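Local coordinates for protein KDGF (Halomonas sp., PDB 5FQ0) that probably converts unsaturated monouronates released from pectin or alginate to linear ketonised sugars, using a cupin fold that holds a nickel ion here, at residues H12-Q15 / I21-K24; A63-V66 / E71-R74. All blocks are in the same frame, centred on the assembly; numbering follows the deposited sequence.

Overall arrangement
Along the chain the two contacts come in series: contact 1 (12-15 with 21-24) closes before contact 2 (63-66 with 71-74) opens. They lie on opposite sides of the chain's centre, with their own centres about 23 Å apart and nearest atoms about 8 Å apart, so they do not touch. Contact 1 belongs to the outer edge of the six-stranded antiparallel sheet, where the chain leading into strand 15-18 meets strand 21-29. Contact 2 is the hairpin of strands 64-68 and 71-75 at one side of the four-stranded sheet, where it meets the other subunit. Together they sample both sheets of the cupin beta-barrel, whose nickel is held by His48, His50, Gln55 and His89.

Contact 1 of 2, residues H12-Q15 / I21-K24; sequences HDWQ and IQRK
Lys24 runs across one face of the Trp14 indole to the backbone of His12, and its side chain is central to this contact. With CG anti to the carbonyl carbon (chi1 -56°), the chain sets off from CB fully extended and crosses the indole at about a right angle. CG lies 3.6 Å from Trp14 CE3 and also touches the carbonyl O of Asp13. Lys24 CD lies 3.7 Å from His12 O, with His12 CB a little farther off. CE sits over the indole face in a CH-pi contact, 3.6 Å from the centroid of the five-membered ring of Trp14. NZ stays above that same ring as a cation-pi partner and gives a hydrogen bond of 2.6 Å to His12 O, the donor tilted 30° out of the carbonyl plane; Asn9 OD1 takes another. Beside this, Gln15 and Arg23 form an antiparallel hydrogen-bonded pair, with Gln15 N to Arg23 O and Arg23 N to Gln15 O both 2.8 Å. Gln22 OE1 comes within 3.4 Å of Trp14 CB, while OE1 is hydrogen-bonded to Lys38 NZ and Gln22 NE2 to Asp16 OD1. The buried ammonium thus meets two neutral oxygens and a pi cloud, which probably offset much of its burial cost.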
loop_
_atom_site.group_PDB
_atom_site.type_symbol
_atom_site.label_atom_id
_atom_site.label_comp_id
_atom_site.label_asym_id
_atom_site.label_seq_id
_atom_site.Cartn_x
_atom_site.Cartn_y
_atom_site.Cartn_z
ATOM N N HIS B 12 -8.562 4.223 15.085
ATOM C CA HIS B 12 -9.441 4.894 14.108
ATOM C C HIS B 12 -10.707 4.098 13.764
ATOM O O HIS B 12 -10.648 2.892 13.582
ATOM C CB HIS B 12 -8.660 5.192 12.815
ATOM C CG HIS B 12 -7.461 6.067 13.028
ATOM N ND1 HIS B 12 -7.502 7.435 12.864
ATOM C CD2 HIS B 12 -6.205 5.771 13.435
ATOM C CE1 HIS B 12 -6.316 7.945 13.144
ATOM N NE2 HIS B 12 -5.507 6.956 13.494
ATOM N N ASP B 13 -11.838 4.795 13.661
ATOM C CA ASP B 13 -13.127 4.202 13.279
ATOM C C ASP B 13 -13.233 4.028 11.777
ATOM O O ASP B 13 -12.656 4.824 11.023
ATOM C CB ASP B 13 -14.295 5.154 13.684
ATOM C CG ASP B 13 -14.411 5.381 15.197
ATOM O OD1 ASP B 13 -13.893 4.601 16.031
ATOM O OD2 ASP B 13 -15.087 6.360 15.548
ATOM N N TRP B 14 -14.019 3.049 11.322
ATOM C CA TRP B 14 -14.375 3.003 9.903
ATOM C C TRP B 14 -15.310 4.163 9.556
ATOM O O TRP B 14 -16.128 4.544 10.369
ATOM C CB TRP B 14 -15.073 1.691 9.548
ATOM C CG TRP B 14 -14.185 0.494 9.658
ATOM C CD1 TRP B 14 -14.191 -0.415 10.654
ATOM C CD2 TRP B 14 -13.163 0.083 8.735
ATOM N NE1 TRP B 14 -13.231 -1.379 10.419
ATOM C CE2 TRP B 14 -12.590 -1.094 9.245
ATOM C CE3 TRP B 14 -12.685 0.590 7.529
ATOM C CZ2 TRP B 14 -11.544 -1.786 8.582
ATOM C CZ3 TRP B 14 -11.636 -0.093 6.868
ATOM C CH2 TRP B 14 -11.084 -1.250 7.402
ATOM N N GLN B 15 -15.164 4.706 8.347
ATOM C CA GLN B 15 -15.988 5.805 7.849
ATOM C C GLN B 15 -16.823 5.251 6.705
ATOM O O GLN B 15 -16.286 4.568 5.840
ATOM C CB GLN B 15 -15.108 6.957 7.303
ATOM C CG GLN B 15 -14.139 7.582 8.307
ATOM C CD GLN B 15 -14.857 8.133 9.534
ATOM O OE1 GLN B 15 -15.904 8.775 9.418
ATOM N NE2 GLN B 15 -14.326 7.835 10.722
ATOM N N ILE B 21 -19.657 -0.270 1.652
ATOM C CA ILE B 21 -18.262 0.209 1.585
ATOM C C ILE B 21 -17.902 1.187 2.717
ATOM O O ILE B 21 -18.539 2.220 2.875
ATOM C CB ILE B 21 -17.936 0.845 0.204
ATOM C CG1 ILE B 21 -18.240 -0.128 -0.939
ATOM C CG2 ILE B 21 -16.475 1.284 0.116
ATOM C CD1 ILE B 21 -18.022 0.496 -2.310
ATOM N N GLN B 22 -16.852 0.858 3.463
ATOM C CA GLN B 22 -16.277 1.734 4.496
ATOM C C GLN B 22 -14.778 1.929 4.273
ATOM O O GLN B 22 -14.126 1.119 3.574
ATOM C CB GLN B 22 -16.483 1.117 5.870
ATOM C CG GLN B 22 -17.952 0.958 6.241
ATOM C CD GLN B 22 -18.109 0.622 7.703
ATOM O OE1 GLN B 22 -17.484 -0.303 8.207
ATOM N NE2 GLN B 22 -18.892 1.406 8.396
ATOM N N ARG B 23 -14.208 2.967 4.886
ATOM C CA ARG B 23 -12.778 3.190 4.745
ATOM C C ARG B 23 -12.145 3.861 5.923
ATOM O O ARG B 23 -12.827 4.420 6.764
ATOM C CB ARG B 23 -12.460 4.009 3.489
ATOM C CG ARG B 23 -12.743 5.491 3.587
ATOM C CD ARG B 23 -12.312 6.128 2.269
ATOM N NE ARG B 23 -12.865 7.466 2.198
ATOM C CZ ARG B 23 -13.526 7.969 1.169
ATOM N NH1 ARG B 23 -13.680 7.286 0.047
ATOM N NH2 ARG B 23 -13.998 9.192 1.265
ATOM N N LYS B 24 -10.829 3.799 5.966
ATOM C CA LYS B 24 -10.052 4.642 6.870
ATOM C C LYS B 24 -8.923 5.276 6.042
ATOM O O LYS B 24 -8.204 4.547 5.317
ATOM C CB LYS B 24 -9.434 3.823 7.984
ATOM C CG LYS B 24 -10.412 3.001 8.826
ATOM C CD LYS B 24 -9.668 2.388 10.008
ATOM C CE LYS B 24 -10.538 1.363 10.751
ATOM N NZ LYS B 24 -9.909 0.901 12.032
#

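Contact 2 of 2, residues A63-V66 / E71-R74; sequences AFEV and EKRR
Val66 and Arg73 face each other as an antiparallel hydrogen-bonded pair, and their backbones supply both conventional hydrogen bonds of the contact. Val66 N gives its hydrogen to Arg73 O at 2.8 Å, and Arg73 N returns one to Val66 O at 2.9 Å; both are nearly straight. Next along, Glu65 and Arg74 make a non-hydrogen-bonded pair.

CA-H...O contacts fill in between these bonds. Lys72 CA points its hydrogen at Val66 O from 3.2 Å, Glu65 CA does the same to Arg73 O, and Arg74 CA to Phe64 O, so Arg73 O and Val66 O each receive an N-H and a C-H.

The charged side chains divide between the faces. Beside Arg74, Glu65 has CG anti to its backbone N (chi1 168°), and its extended chain carries the carboxylate diagonally across to Lys72. OE1 rests 3.6 Å from Lys72 CB, OE2 lies 3.5 Å from Lys72 CD, and the salt bridge from OE2 to Lys72 NZ is long, 3.8 Å. With alanine in place of Glu65, the Lys72 ammonium is likely to lose this distant partner and its bent aliphatic chain to turn more freely. On the other face, with Val66, Arg73 NH1 meets Glu71 OE2 at 2.7 Å within one strand, a salt bridge whose hydrogen bond is weak in angle.

Aromatic packing from the neighbouring subunit covers Val66, Glu71 and Arg73, so this face of the hairpin belongs to the dimer contact. Phe64, edge-to-face with Phe39, turns to strands 89-93 and 98-105. Strand 64-68 is thus flanked in its sheet by 89-93, which begins with the nickel ligand His89, and by 71-75, an edge strand of this sheet within the chain.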
loop_
_atom_site.group_PDB
_atom_site.type_symbol
_atom_site.label_atom_id
_atom_site.label_comp_id
_atom_site.label_asym_id
_atom_site.label_seq_id
_atom_site.Cartn_x
_atom_site.Cartn_y
_atom_site.Cartn_z
ATOM N N ALA B 63 -11.042 -11.077 -1.368
ATOM C CA ALA B 63 -10.818 -11.251 -2.798
ATOM C C ALA B 63 -11.722 -10.290 -3.548
ATOM O O ALA B 63 -12.804 -9.912 -3.050
ATOM C CB ALA B 63 -11.086 -12.698 -3.226
ATOM N N PHE B 64 -11.244 -9.861 -4.714
ATOM C CA PHE B 64 -11.969 -8.947 -5.614
ATOM C C PHE B 64 -11.862 -9.436 -7.049
ATOM O O PHE B 64 -10.803 -9.955 -7.450
ATOM C CB PHE B 64 -11.309 -7.555 -5.615
ATOM C CG PHE B 64 -11.389 -6.839 -4.301
ATOM C CD1 PHE B 64 -10.463 -7.099 -3.281
ATOM C CD2 PHE B 64 -12.388 -5.911 -4.078
ATOM C CE1 PHE B 64 -10.556 -6.419 -2.057
ATOM C CE2 PHE B 64 -12.487 -5.234 -2.868
ATOM C CZ PHE B 64 -11.564 -5.465 -1.863
ATOM N N GLU B 65 -12.917 -9.225 -7.837
ATOM C CA GLU B 65 -12.703 -9.235 -9.278
ATOM C C GLU B 65 -12.454 -7.795 -9.697
ATOM O O GLU B 65 -13.296 -6.911 -9.483
ATOM C CB GLU B 65 -13.845 -9.828 -10.092
ATOM C CG GLU B 65 -13.579 -9.483 -11.558
ATOM C CD GLU B 65 -14.346 -10.282 -12.588
ATOM O OE1 GLU B 65 -13.918 -11.421 -12.898
ATOM O OE2 GLU B 65 -15.332 -9.744 -13.136
ATOM N N VAL B 66 -11.289 -7.551 -10.266
ATOM C CA VAL B 66 -10.909 -6.195 -10.636
ATOM C C VAL B 66 -10.941 -6.108 -12.155
ATOM O O VAL B 66 -10.468 -7.029 -12.862
ATOM C CB VAL B 66 -9.516 -5.816 -10.092
ATOM C CG1 VAL B 66 -8.981 -4.561 -10.787
ATOM C CG2 VAL B 66 -9.578 -5.597 -8.577
ATOM N N GLU B 71 -10.259 -5.619 -19.104
ATOM C CA GLU B 71 -9.659 -6.883 -18.640
ATOM C C GLU B 71 -10.009 -7.182 -17.153
ATOM O O GLU B 71 -9.829 -6.329 -16.286
ATOM C CB GLU B 71 -8.125 -6.887 -18.857
ATOM C CG GLU B 71 -7.446 -8.215 -18.481
ATOM C CD GLU B 71 -5.910 -8.169 -18.392
ATOM O OE1 GLU B 71 -5.300 -7.115 -18.674
ATOM O OE2 GLU B 71 -5.292 -9.195 -18.027
ATOM N N LYS B 72 -10.488 -8.390 -16.868
ATOM C CA LYS B 72 -10.859 -8.804 -15.507
ATOM C C LYS B 72 -9.875 -9.827 -14.936
ATOM O O LYS B 72 -9.464 -10.769 -15.642
ATOM C CB LYS B 72 -12.246 -9.445 -15.454
ATOM C CG LYS B 72 -13.351 -8.770 -16.249
ATOM C CD LYS B 72 -13.937 -7.567 -15.550
ATOM C CE LYS B 72 -15.088 -6.972 -16.351
ATOM N NZ LYS B 72 -16.362 -7.702 -16.137
ATOM N N ARG B 73 -9.521 -9.668 -13.657
ATOM C CA ARG B 73 -8.797 -10.717 -12.921
ATOM C C ARG B 73 -9.328 -10.864 -11.501
ATOM O O ARG B 73 -9.772 -9.873 -10.898
ATOM C CB ARG B 73 -7.299 -10.411 -12.849
ATOM C CG ARG B 73 -6.635 -10.203 -14.193
ATOM C CD ARG B 73 -6.257 -11.521 -14.832
ATOM N NE ARG B 73 -4.905 -11.878 -14.453
ATOM C CZ ARG B 73 -3.820 -11.401 -15.057
ATOM N NH1 ARG B 73 -3.939 -10.559 -16.086
ATOM N NH2 ARG B 73 -2.614 -11.772 -14.635
ATOM N N ARG B 74 -9.247 -12.082 -10.963
ATOM C CA ARG B 74 -9.606 -12.365 -9.559
ATOM C C ARG B 74 -8.332 -12.156 -8.755
ATOM O O ARG B 74 -7.337 -12.817 -9.008
ATOM C CB ARG B 74 -10.120 -13.802 -9.381
ATOM C CG ARG B 74 -10.350 -14.262 -7.925
ATOM C CD ARG B 74 -10.566 -15.795 -7.775
ATOM N NE ARG B 74 -11.389 -16.340 -8.870
ATOM C CZ ARG B 74 -10.958 -17.146 -9.848
ATOM N NH1 ARG B 74 -9.715 -17.608 -9.868
ATOM N NH2 ARG B 74 -11.796 -17.514 -10.807
#